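Local coordinates for PUA domain-containing protein (Thermoplasma acidophilum DSM 1728, PDB 1Q7H), which is of unknown function but carries a PUA domain, a fold that commonly binds RNA, and may take part in translation initiation, at residues 11-14 against 15-18; 60-63 against 64-67; 78-81 against 82-86; 109-112 against 113-117; 122-125 against 126-130. One frame throughout, in Å; residues are numbered along the deposited sequence.

Contact 1: residues 11-14 against 15-18; sequences EAKR and IWEQ. Unlike the reference sequence in segment 15-18: Q18 (reference Ala).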
# COMPACT_ATOMS: atom_id res chain seq x y z
N GLU A 11 3.47 17.79 12.64
CA GLU A 11 3.87 17.22 11.36
C GLU A 11 3.36 15.77 11.29
O GLU A 11 2.81 15.36 10.28
CB GLU A 11 5.39 17.25 11.22
CG GLU A 11 5.97 18.65 11.09
CD GLU A 11 5.89 19.20 9.68
OE1 GLU A 11 5.25 18.57 8.81
OE2 GLU A 11 6.47 20.28 9.43
N ALA A 12 3.56 15.02 12.37
CA ALA A 12 3.12 13.63 12.42
C ALA A 12 1.62 13.54 12.20
O ALA A 12 1.15 12.70 11.42
CB ALA A 12 3.48 13.02 13.78
N LYS A 13 0.87 14.40 12.86
CA LYS A 13 -0.58 14.40 12.74
C LYS A 13 -1.04 14.40 11.29
O LYS A 13 -2.00 13.72 10.94
CB LYS A 13 -1.17 15.60 13.48
CG LYS A 13 -2.69 15.58 13.58
CD LYS A 13 -3.18 16.82 14.31
CE LYS A 13 -4.70 16.87 14.38
NZ LYS A 13 -5.26 15.72 15.16
N ARG A 14 -0.35 15.15 10.44
CA ARG A 14 -0.73 15.21 9.03
C ARG A 14 -0.63 13.82 8.40
O ARG A 14 -1.49 13.42 7.61
CB ARG A 14 0.17 16.18 8.27
CG ARG A 14 -0.16 16.25 6.78
CD ARG A 14 0.71 17.25 6.06
NE ARG A 14 2.09 16.80 5.92
CZ ARG A 14 2.54 16.10 4.89
NH1 ARG A 14 1.72 15.76 3.90
NH2 ARG A 14 3.82 15.74 4.85
N ILE A 15 0.43 13.10 8.73
CA ILE A 15 0.62 11.77 8.19
C ILE A 15 -0.40 10.80 8.77
O ILE A 15 -0.91 9.93 8.06
CB ILE A 15 2.05 11.26 8.47
CG1 ILE A 15 3.07 12.28 7.96
CG2 ILE A 15 2.27 9.93 7.79
CD1 ILE A 15 2.94 12.58 6.49
N TRP A 16 -0.73 10.94 10.06
CA TRP A 16 -1.71 10.06 10.68
C TRP A 16 -3.05 10.22 9.97
O TRP A 16 -3.74 9.23 9.68
CB TRP A 16 -1.93 10.38 12.16
CG TRP A 16 -0.69 10.37 13.01
CD1 TRP A 16 0.48 9.71 12.75
CD2 TRP A 16 -0.52 11.03 14.27
NE1 TRP A 16 1.38 9.93 13.78
CE2 TRP A 16 0.79 10.73 14.72
CE3 TRP A 16 -1.34 11.85 15.05
CZ2 TRP A 16 1.29 11.22 15.92
CZ3 TRP A 16 -0.84 12.34 16.25
CH2 TRP A 16 0.46 12.02 16.67
N GLU A 17 -3.42 11.47 9.72
CA GLU A 17 -4.68 11.78 9.06
C GLU A 17 -4.71 11.25 7.64
O GLU A 17 -5.74 10.78 7.18
CB GLU A 17 -4.93 13.29 9.08
CG GLU A 17 -4.94 13.90 10.46
CD GLU A 17 -5.13 15.41 10.43
OE1 GLU A 17 -4.56 16.06 9.53
OE2 GLU A 17 -5.83 15.94 11.32
N GLN A 18 -3.60 11.34 6.93
CA GLN A 18 -3.55 10.83 5.56
C GLN A 18 -3.79 9.31 5.55
O GLN A 18 -4.54 8.80 4.72
CB GLN A 18 -2.20 11.12 4.92
CG GLN A 18 -2.06 12.56 4.47
CD GLN A 18 -2.92 12.88 3.26
OE1 GLN A 18 -3.17 14.04 2.96
NE2 GLN A 18 -3.35 11.84 2.54
O HOH W 1 -3.50 15.29 6.19

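Contact 2: residues 60-63 against 64-67; sequences VYLL and NYRN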
# COMPACT_ATOMS: atom_id res chain seq x y z
N VAL A 60 4.48 -1.93 2.87
CA VAL A 60 3.88 -3.22 3.14
C VAL A 60 4.04 -3.53 4.63
O VAL A 60 3.26 -4.29 5.18
CB VAL A 60 4.50 -4.35 2.29
CG1 VAL A 60 4.00 -4.25 0.85
CG2 VAL A 60 6.03 -4.27 2.33
N TYR A 61 5.05 -2.94 5.28
CA TYR A 61 5.23 -3.17 6.72
C TYR A 61 4.10 -2.51 7.48
O TYR A 61 3.56 -3.09 8.42
CB TYR A 61 6.57 -2.61 7.22
CG TYR A 61 7.76 -3.08 6.45
CD1 TYR A 61 7.83 -4.39 5.95
CD2 TYR A 61 8.83 -2.22 6.19
CE1 TYR A 61 8.94 -4.82 5.22
CE2 TYR A 61 9.94 -2.65 5.46
CZ TYR A 61 9.99 -3.94 4.98
OH TYR A 61 11.08 -4.34 4.25
N LEU A 62 3.74 -1.29 7.08
CA LEU A 62 2.65 -0.61 7.76
C LEU A 62 1.34 -1.36 7.50
O LEU A 62 0.53 -1.52 8.41
CB LEU A 62 2.52 0.84 7.28
CG LEU A 62 1.32 1.60 7.89
CD1 LEU A 62 1.40 1.55 9.42
CD2 LEU A 62 1.33 3.04 7.42
N LEU A 63 1.13 -1.82 6.27
CA LEU A 63 -0.10 -2.54 5.96
C LEU A 63 -0.28 -3.76 6.88
O LEU A 63 -1.40 -4.11 7.24
CB LEU A 63 -0.09 -2.99 4.50
CG LEU A 63 -0.23 -1.92 3.41
CD1 LEU A 63 -0.28 -2.61 2.06
CD2 LEU A 63 -1.50 -1.11 3.62
N ASN A 64 0.83 -4.38 7.26
CA ASN A 64 0.75 -5.56 8.10
C ASN A 64 0.78 -5.24 9.58
O ASN A 64 0.40 -6.07 10.40
CB ASN A 64 1.87 -6.53 7.73
CG ASN A 64 1.61 -7.21 6.39
OD1 ASN A 64 2.40 -7.08 5.43
ND2 ASN A 64 0.50 -7.92 6.31
N TYR A 65 1.20 -4.03 9.93
CA TYR A 65 1.24 -3.59 11.31
C TYR A 65 -0.12 -3.01 11.70
O TYR A 65 -0.62 -3.24 12.80
CB TYR A 65 2.35 -2.54 11.48
CG TYR A 65 2.29 -1.77 12.78
CD1 TYR A 65 2.20 -2.43 14.01
CD2 TYR A 65 2.37 -0.37 12.79
CE1 TYR A 65 2.19 -1.73 15.21
CE2 TYR A 65 2.37 0.34 13.99
CZ TYR A 65 2.27 -0.34 15.20
OH TYR A 65 2.27 0.35 16.39
N ARG A 66 -0.73 -2.25 10.79
CA ARG A 66 -2.03 -1.63 11.03
C ARG A 66 -2.85 -1.76 9.75
O ARG A 66 -2.77 -0.90 8.87
CB ARG A 66 -1.84 -0.15 11.38
CG ARG A 66 -1.26 0.09 12.75
CD ARG A 66 -2.29 -0.17 13.82
NE ARG A 66 -1.76 -0.08 15.17
CZ ARG A 66 -1.34 -1.12 15.89
NH1 ARG A 66 -1.39 -2.35 15.38
NH2 ARG A 66 -0.91 -0.92 17.13
N ASN A 67 -3.62 -2.84 9.65
CA ASN A 67 -4.41 -3.11 8.45
C ASN A 67 -5.33 -1.97 8.02
O ASN A 67 -5.89 -1.27 8.86
CB ASN A 67 -5.31 -4.35 8.62
CG ASN A 67 -4.53 -5.63 8.87
OD1 ASN A 67 -3.34 -5.75 8.56
ND2 ASN A 67 -5.22 -6.62 9.40

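Contact 3: residues 78-81 against 82-86; sequences GAEP and HILNG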
# COMPACT_ATOMS: atom_id res chain seq x y z
N GLY A 78 -1.54 -18.39 -6.88
CA GLY A 78 -0.79 -18.22 -8.11
C GLY A 78 -0.33 -16.80 -8.41
O GLY A 78 0.73 -16.60 -9.00
N ALA A 79 -1.13 -15.81 -8.00
CA ALA A 79 -0.79 -14.41 -8.26
C ALA A 79 0.29 -13.86 -7.33
O ALA A 79 1.16 -13.10 -7.76
CB ALA A 79 -2.04 -13.54 -8.14
N GLU A 80 0.24 -14.27 -6.07
CA GLU A 80 1.15 -13.81 -5.04
C GLU A 80 2.64 -13.67 -5.37
O GLU A 80 3.21 -12.59 -5.22
CB GLU A 80 0.98 -14.68 -3.80
CG GLU A 80 1.61 -14.09 -2.56
CD GLU A 80 1.18 -14.81 -1.30
OE1 GLU A 80 -0.01 -15.18 -1.20
OE2 GLU A 80 2.03 -14.98 -0.40
N PRO A 81 3.29 -14.74 -5.84
CA PRO A 81 4.72 -14.64 -6.17
C PRO A 81 5.08 -13.53 -7.17
O PRO A 81 6.11 -12.88 -7.06
CB PRO A 81 5.06 -16.03 -6.72
CG PRO A 81 4.01 -16.93 -6.12
CD PRO A 81 2.76 -16.08 -6.16
N HIS A 82 4.22 -13.31 -8.16
CA HIS A 82 4.52 -12.29 -9.15
C HIS A 82 4.18 -10.91 -8.62
O HIS A 82 4.86 -9.92 -8.93
CB HIS A 82 3.79 -12.63 -10.46
CG HIS A 82 4.03 -14.05 -10.90
ND1 HIS A 82 5.29 -14.56 -11.09
CD2 HIS A 82 3.18 -15.09 -11.04
CE1 HIS A 82 5.22 -15.86 -11.31
NE2 HIS A 82 3.94 -16.21 -11.28
N ILE A 83 3.14 -10.82 -7.81
CA ILE A 83 2.78 -9.54 -7.23
C ILE A 83 3.94 -9.15 -6.31
O ILE A 83 4.33 -8.00 -6.25
CB ILE A 83 1.47 -9.64 -6.42
CG1 ILE A 83 0.28 -9.90 -7.36
CG2 ILE A 83 1.26 -8.38 -5.60
CD1 ILE A 83 0.12 -8.86 -8.47
N LEU A 84 4.52 -10.14 -5.62
CA LEU A 84 5.64 -9.87 -4.74
C LEU A 84 6.83 -9.30 -5.50
O LEU A 84 7.71 -8.68 -4.90
CB LEU A 84 6.06 -11.14 -3.99
CG LEU A 84 5.15 -11.41 -2.79
CD1 LEU A 84 5.39 -12.81 -2.24
CD2 LEU A 84 5.43 -10.36 -1.71
N ASN A 85 6.84 -9.50 -6.82
CA ASN A 85 7.90 -8.99 -7.67
C ASN A 85 7.49 -7.74 -8.45
O ASN A 85 8.22 -7.31 -9.33
CB ASN A 85 8.36 -10.07 -8.65
CG ASN A 85 9.11 -11.19 -7.96
OD1 ASN A 85 9.87 -10.95 -7.02
ND2 ASN A 85 8.92 -12.41 -8.43
N GLY A 86 6.33 -7.17 -8.13
CA GLY A 86 5.90 -5.96 -8.80
C GLY A 86 5.09 -6.11 -10.09
O GLY A 86 4.82 -5.13 -10.77
O HOH W 2 2.53 -18.72 -9.79

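Contact 4: residues 109-112 against 113-117; sequences VKSS and KGYFI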
# COMPACT_ATOMS: atom_id res chain seq x y z
N VAL A 109 -3.19 -4.85 -1.61
CA VAL A 109 -3.22 -6.25 -1.99
C VAL A 109 -2.79 -7.21 -0.90
O VAL A 109 -1.72 -7.06 -0.33
CB VAL A 109 -2.31 -6.49 -3.21
CG1 VAL A 109 -2.47 -7.92 -3.71
CG2 VAL A 109 -2.64 -5.48 -4.30
N LYS A 110 -3.62 -8.21 -0.63
CA LYS A 110 -3.29 -9.19 0.38
C LYS A 110 -3.37 -10.61 -0.13
O LYS A 110 -4.09 -10.92 -1.08
CB LYS A 110 -4.21 -9.05 1.59
CG LYS A 110 -5.68 -9.18 1.25
CD LYS A 110 -6.54 -9.24 2.51
CE LYS A 110 -6.57 -10.64 3.09
NZ LYS A 110 -7.55 -10.77 4.20
N SER A 111 -2.59 -11.47 0.51
CA SER A 111 -2.56 -12.89 0.19
C SER A 111 -3.82 -13.49 0.80
O SER A 111 -4.38 -12.95 1.76
CB SER A 111 -1.33 -13.53 0.85
OG SER A 111 -1.54 -14.92 1.06
N SER A 112 -4.26 -14.63 0.28
CA SER A 112 -5.43 -15.30 0.84
C SER A 112 -5.10 -15.76 2.27
O SER A 112 -5.99 -16.12 3.04
CB SER A 112 -5.81 -16.50 -0.03
OG SER A 112 -4.79 -17.48 -0.00
N LYS A 113 -3.81 -15.76 2.61
CA LYS A 113 -3.40 -16.15 3.96
C LYS A 113 -3.54 -14.99 4.95
O LYS A 113 -3.23 -15.13 6.13
CB LYS A 113 -1.96 -16.65 3.99
CG LYS A 113 -1.72 -17.97 3.29
CD LYS A 113 -0.25 -18.31 3.28
CE LYS A 113 0.04 -19.44 2.33
NZ LYS A 113 -0.77 -20.64 2.70
N GLY A 114 -3.97 -13.84 4.46
CA GLY A 114 -4.18 -12.71 5.35
C GLY A 114 -3.21 -11.55 5.31
O GLY A 114 -3.65 -10.40 5.42
N TYR A 115 -1.92 -11.81 5.17
CA TYR A 115 -0.94 -10.71 5.15
C TYR A 115 -0.92 -9.93 3.84
O TYR A 115 -1.20 -10.48 2.77
CB TYR A 115 0.46 -11.25 5.48
CG TYR A 115 0.92 -12.39 4.60
CD1 TYR A 115 1.55 -12.14 3.38
CD2 TYR A 115 0.66 -13.71 4.95
CE1 TYR A 115 1.90 -13.18 2.54
CE2 TYR A 115 1.01 -14.75 4.12
CZ TYR A 115 1.62 -14.48 2.90
OH TYR A 115 1.90 -15.51 2.03
N PHE A 116 -0.58 -8.65 3.93
CA PHE A 116 -0.52 -7.77 2.77
C PHE A 116 0.80 -7.90 2.04
O PHE A 116 1.85 -8.08 2.66
CB PHE A 116 -0.78 -6.33 3.21
CG PHE A 116 -2.22 -6.07 3.53
CD1 PHE A 116 -3.12 -5.69 2.53
CD2 PHE A 116 -2.71 -6.28 4.82
CE1 PHE A 116 -4.47 -5.53 2.81
CE2 PHE A 116 -4.06 -6.12 5.11
CZ PHE A 116 -4.94 -5.74 4.10
N ILE A 117 0.75 -7.80 0.72
CA ILE A 117 1.95 -7.96 -0.09
C ILE A 117 2.29 -6.81 -1.02
O ILE A 117 3.41 -6.73 -1.50
CB ILE A 117 1.84 -9.25 -0.91
CG1 ILE A 117 0.62 -9.17 -1.83
CG2 ILE A 117 1.76 -10.46 0.02
CD1 ILE A 117 0.38 -10.42 -2.66
O HOH W 3 -6.17 -9.42 6.01

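Contact 5: residues 122-125 against 126-130; sequences AEMD and AGEVM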
# COMPACT_ATOMS: atom_id res chain seq x y z
N ALA A 122 -5.79 1.04 -8.74
CA ALA A 122 -6.80 0.35 -9.53
C ALA A 122 -6.88 0.84 -10.97
O ALA A 122 -6.84 2.04 -11.24
CB ALA A 122 -8.17 0.50 -8.85
N GLU A 123 -7.03 -0.10 -11.89
CA GLU A 123 -7.15 0.21 -13.31
C GLU A 123 -8.57 -0.11 -13.80
O GLU A 123 -8.90 0.15 -14.95
CB GLU A 123 -6.15 -0.63 -14.11
CG GLU A 123 -4.70 -0.35 -13.78
CD GLU A 123 -4.17 0.85 -14.51
OE1 GLU A 123 -3.00 1.22 -14.29
OE2 GLU A 123 -4.93 1.43 -15.32
N MSE A 124 -9.39 -0.67 -12.91
CA MSE A 124 -10.77 -1.05 -13.23
C MSE A 124 -11.66 -0.87 -12.00
O MSE A 124 -11.17 -0.88 -10.86
CB MSE A 124 -10.84 -2.53 -13.65
CG MSE A 124 -10.12 -2.90 -14.93
SE MSE A 124 -10.04 -4.83 -15.24
CE MSE A 124 -11.91 -5.14 -15.66
N ASP A 125 -12.97 -0.73 -12.22
CA ASP A 125 -13.93 -0.61 -11.12
C ASP A 125 -14.21 -2.03 -10.59
O ASP A 125 -14.17 -3.00 -11.35
CB ASP A 125 -15.25 0.00 -11.59
CG ASP A 125 -15.10 1.41 -12.13
OD1 ASP A 125 -14.24 2.18 -11.65
OD2 ASP A 125 -15.87 1.76 -13.05
N ALA A 126 -14.50 -2.14 -9.30
CA ALA A 126 -14.76 -3.45 -8.71
C ALA A 126 -15.89 -4.20 -9.42
O ALA A 126 -15.84 -5.43 -9.54
CB ALA A 126 -15.10 -3.29 -7.23
N GLY A 127 -16.90 -3.48 -9.89
CA GLY A 127 -18.01 -4.12 -10.57
C GLY A 127 -17.60 -4.90 -11.81
O GLY A 127 -17.95 -6.07 -11.97
N GLU A 128 -16.85 -4.25 -12.69
CA GLU A 128 -16.40 -4.87 -13.93
C GLU A 128 -15.42 -6.01 -13.66
O GLU A 128 -15.47 -7.04 -14.34
CB GLU A 128 -15.76 -3.80 -14.83
CG GLU A 128 -15.10 -4.35 -16.09
CD GLU A 128 -14.77 -3.26 -17.11
OE1 GLU A 128 -14.53 -2.10 -16.72
OE2 GLU A 128 -14.73 -3.57 -18.31
N VAL A 129 -14.54 -5.84 -12.68
CA VAL A 129 -13.58 -6.90 -12.34
C VAL A 129 -14.28 -8.19 -11.91
O VAL A 129 -13.98 -9.26 -12.42
CB VAL A 129 -12.62 -6.48 -11.19
CG1 VAL A 129 -11.79 -7.68 -10.72
CG2 VAL A 129 -11.70 -5.36 -11.66
N MSE A 130 -15.22 -8.08 -10.97
CA MSE A 130 -15.90 -9.26 -10.47
C MSE A 130 -16.88 -9.90 -11.45
O MSE A 130 -17.17 -11.10 -11.35
CB MSE A 130 -16.60 -8.94 -9.14
CG MSE A 130 -15.65 -8.46 -8.02
SE MSE A 130 -14.00 -9.54 -7.81
CE MSE A 130 -14.77 -11.16 -7.07
O HOH W 4 -13.42 -0.42 -15.06

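Contact 1: residues 11-14 against 15-18
W16 has its CG anti to the carbonyl carbon (chi1 -56°), which swings the indole back along helix 9-20 onto A12 and K13. The methyl of A12 meets the six-membered part of the ring, CB to CZ2 being 3.6 Å, and A12 O lies over the five-membered rim of one face. K13 N sits above the middle of the same face. A small residue at A12 suits this place, since a longer side chain would have to share the space with the indole. Replacing the tryptophan by an alanine here would probably open a gap against A12 and L31 and leave E29 O without the indole N-H that it now accepts. Beneath the side chains runs the alpha-helical ladder: W16 N to A12 O (2.9 Å), E17 N to K13 O (2.9 Å) and Q18 N to R14 O (3.0 Å). R14 O also receives a bond from a water, which makes a second, weak one to Q18 OE1. On the outer side, the extended methylenes of K13 bring CE to 3.4 Å from E17 OE2, while the salt bridge from K13 NZ to that oxygen is long (3.9 Å). R14 lays one face of its guanidinium on I15 CD1, 3.7 Å from NH2. The helix is therefore amphipathic: I15 turns to strands 40-44 and 56-58 and the indole to loop residues I26 and L31, whereas the stretched lysine-glutamate pair probably adds only modest electrostatic stabilisation.

Contact 2: residues 60-63 against 64-67
L62 and R66 share the straightest backbone bond of this helix end, R66 N reaching L62 O at 2.8 Å with an N-H...O angle of 170°. One residue earlier the bonding is looser: Y65 N is divided between Y61 O and L62 O, both 3.0 Å away and both weak. N64 N approaches V60 O at 3.2 Å from above the carbonyl plane. R66 is the first residue to leave helical backbone angles, and beyond it N67 CA makes a C-H...O contact with L63 O at 3.4 Å. These bonds close helix 60-65, the short helix that follows strand 56-58 of the five-stranded antiparallel sheet in the DUF1947 part of the chain. Its L63 packs on F116 and V119, and a buried leucine suits this place between the helix and strand 116-122 of the PUA domain. Among apolar contacts, L62 has CG anti to the backbone N (chi1 176°), which carries CD1 to the edge of the Y65 ring, 4.0 Å from CD2. Over a face of the same ring lies R66 CG, and the bent arginine chain returns until Y65 CE1 stands over one face of its guanidinium. A weak bond from R66 NH1 to Y65 O, at 2.8 Å, accompanies this fold-back. The phenol OH is bonded to E29.

Contact 3: residues 78-81 against 82-86
H82 packs back on G78 and A79 in the single turn of helix 80-83, which ends in a Schellman motif: S87 N returns to H82 O, G86 N to I83 O, and G86 supplies the positive phi. Starting from H82 CB, the side chain passes A79 O at 3.8 Å. CG stays near P81 C, the adjoining peptide carbon, and CD2 then comes to 3.5 Å from G78 O. At the tip NE2 reaches a water at 3.2 Å, and the imidazole lies about 3 Å from a bound zinc ion. P81 suits the first turn because a proline has no N-H needing a carbonyl partner. Behind it the backbone is regular, I83 N to A79 O at 3.0 Å in the carbonyl plane and L84 N to E80 O at 2.8 Å. E80 and L84 lie side by side, CG to CD1, 4.0 Å apart, while the E80 carboxylate goes on to Y115 and S111. I83 CG1 lies against A79 O, with the A79 methyl 4.4 Å from that CG1. The water that H82 NE2 meets gives a hydrogen bond to G78 O, 2.9 Å away.

Contact 4: residues 109-112 against 113-117
The beta hairpin of strands 106-111 and 116-122 reverses here, S111 and Y115 holding its last rung before a type I turn from S111 to G114. S111 N bonds to Y115 O (2.8 Å, 169°), and G114 N to S111 O from well above the carbonyl plane. With G114 at positive phi, where a side chain would jam against the preceding carbonyl, this is the type I turn with a G1 beta bulge. S111 OG, anti to the backbone N (chi1 156°), accepts K113 N at 2.9 Å, an ST turn that braces the reversal, and is also bonded to E80. On the same residue, CB rests over one face of the Y115 ring in a CH-pi contact, 3.9 Å from the centroid, and Y115 OH too is bonded to E80. The hairpin belongs to the mixed sheet of the PUA domain, where strand 106-111 lies between 116-122 and the parallel strand 72-75. K110 and F116 form a non-hydrogen-bonded antiparallel pair, and K110 CB sits over the phenyl face, 3.9 Å from its centroid. With an alanine in place of the F116 phenyl, the K110 methylenes would probably lose the face they lie on, and a gap would open beside L63 and P68. The lysine chain then bends at chi3 toward the turn, where a water takes a bond from K110 NZ and gives one to G114 O (2.8 Å). Farther along, I117 N bonds to V109 O at 2.8 Å, and V109 CG1 meets I117 CG1 at 3.8 Å.

Contact 5: residues 122-125 against 126-130
This is a helix-start contact, in which M124 and D125, at the end of the loop after strand 116-122, meet E128 and V129 in the first turn of helix 126-132. D125 occupies the N-cap position, yet its carboxylate makes no capping bond; OD1 accepts K103 N instead. The backbone does the work, V129 N reaching D125 O at 3.2 Å with an N-H...O angle of 167°. M130 N follows with A126 O at 3.1 Å. A water bridges the same turn, accepting from D125 N at 2.9 Å and donating to E128 OE1 at 2.6 Å. E128 thus faces back to the residue it would bond directly in a capping box, but through water. Two acidic side chains at the amino end of a helix are probably favourable to its dipole, although D125 OD2 and E128 OE1, 5.5 Å apart, would also repel each other somewhat. M124, a selenomethionine in this crystal, provides the apolar side: its CB touches V129 CG2 at 3.6 Å. Its chain then bends at chi3 (71°), carrying the terminal CE across the extended E128 chain at about a right angle, close to CG. A flexible, unbranched chain suits this passage from the valine to the glutamate methylenes. V129 in turn has CG2 beside its backbone N, 3.4 Å from D125 O. Behind the turn, A126 packs on M97 and V129 on I94 and M97, seating the helix on strand 94-97, while E123 pairs with R139 of strand 136-142.

How the contacts relate
Contact 4 is the meeting point of the group, its centre about 11 Å from those of contacts 2 and 3, both of which it touches. Toward contact 2 the ring of F116 reaches the end of helix 60-65, with CD2 3.5 Å from L63 O. Toward contact 3 the E80 carboxylate spans to the hairpin, OE2 lying 2.5 Å from Y115 OH, a probable hydrogen bond. Contacts 1 and 2, about 16 Å apart between centres, do not touch but share E29, bonded to W16 and Y65. Contact 5 stands apart, about 19 Å between centres from contacts 3 and 4. The zinc lies about 3 Å from the H82 side chain of contact 3 and about 11 Å from that of I117 in contact 4.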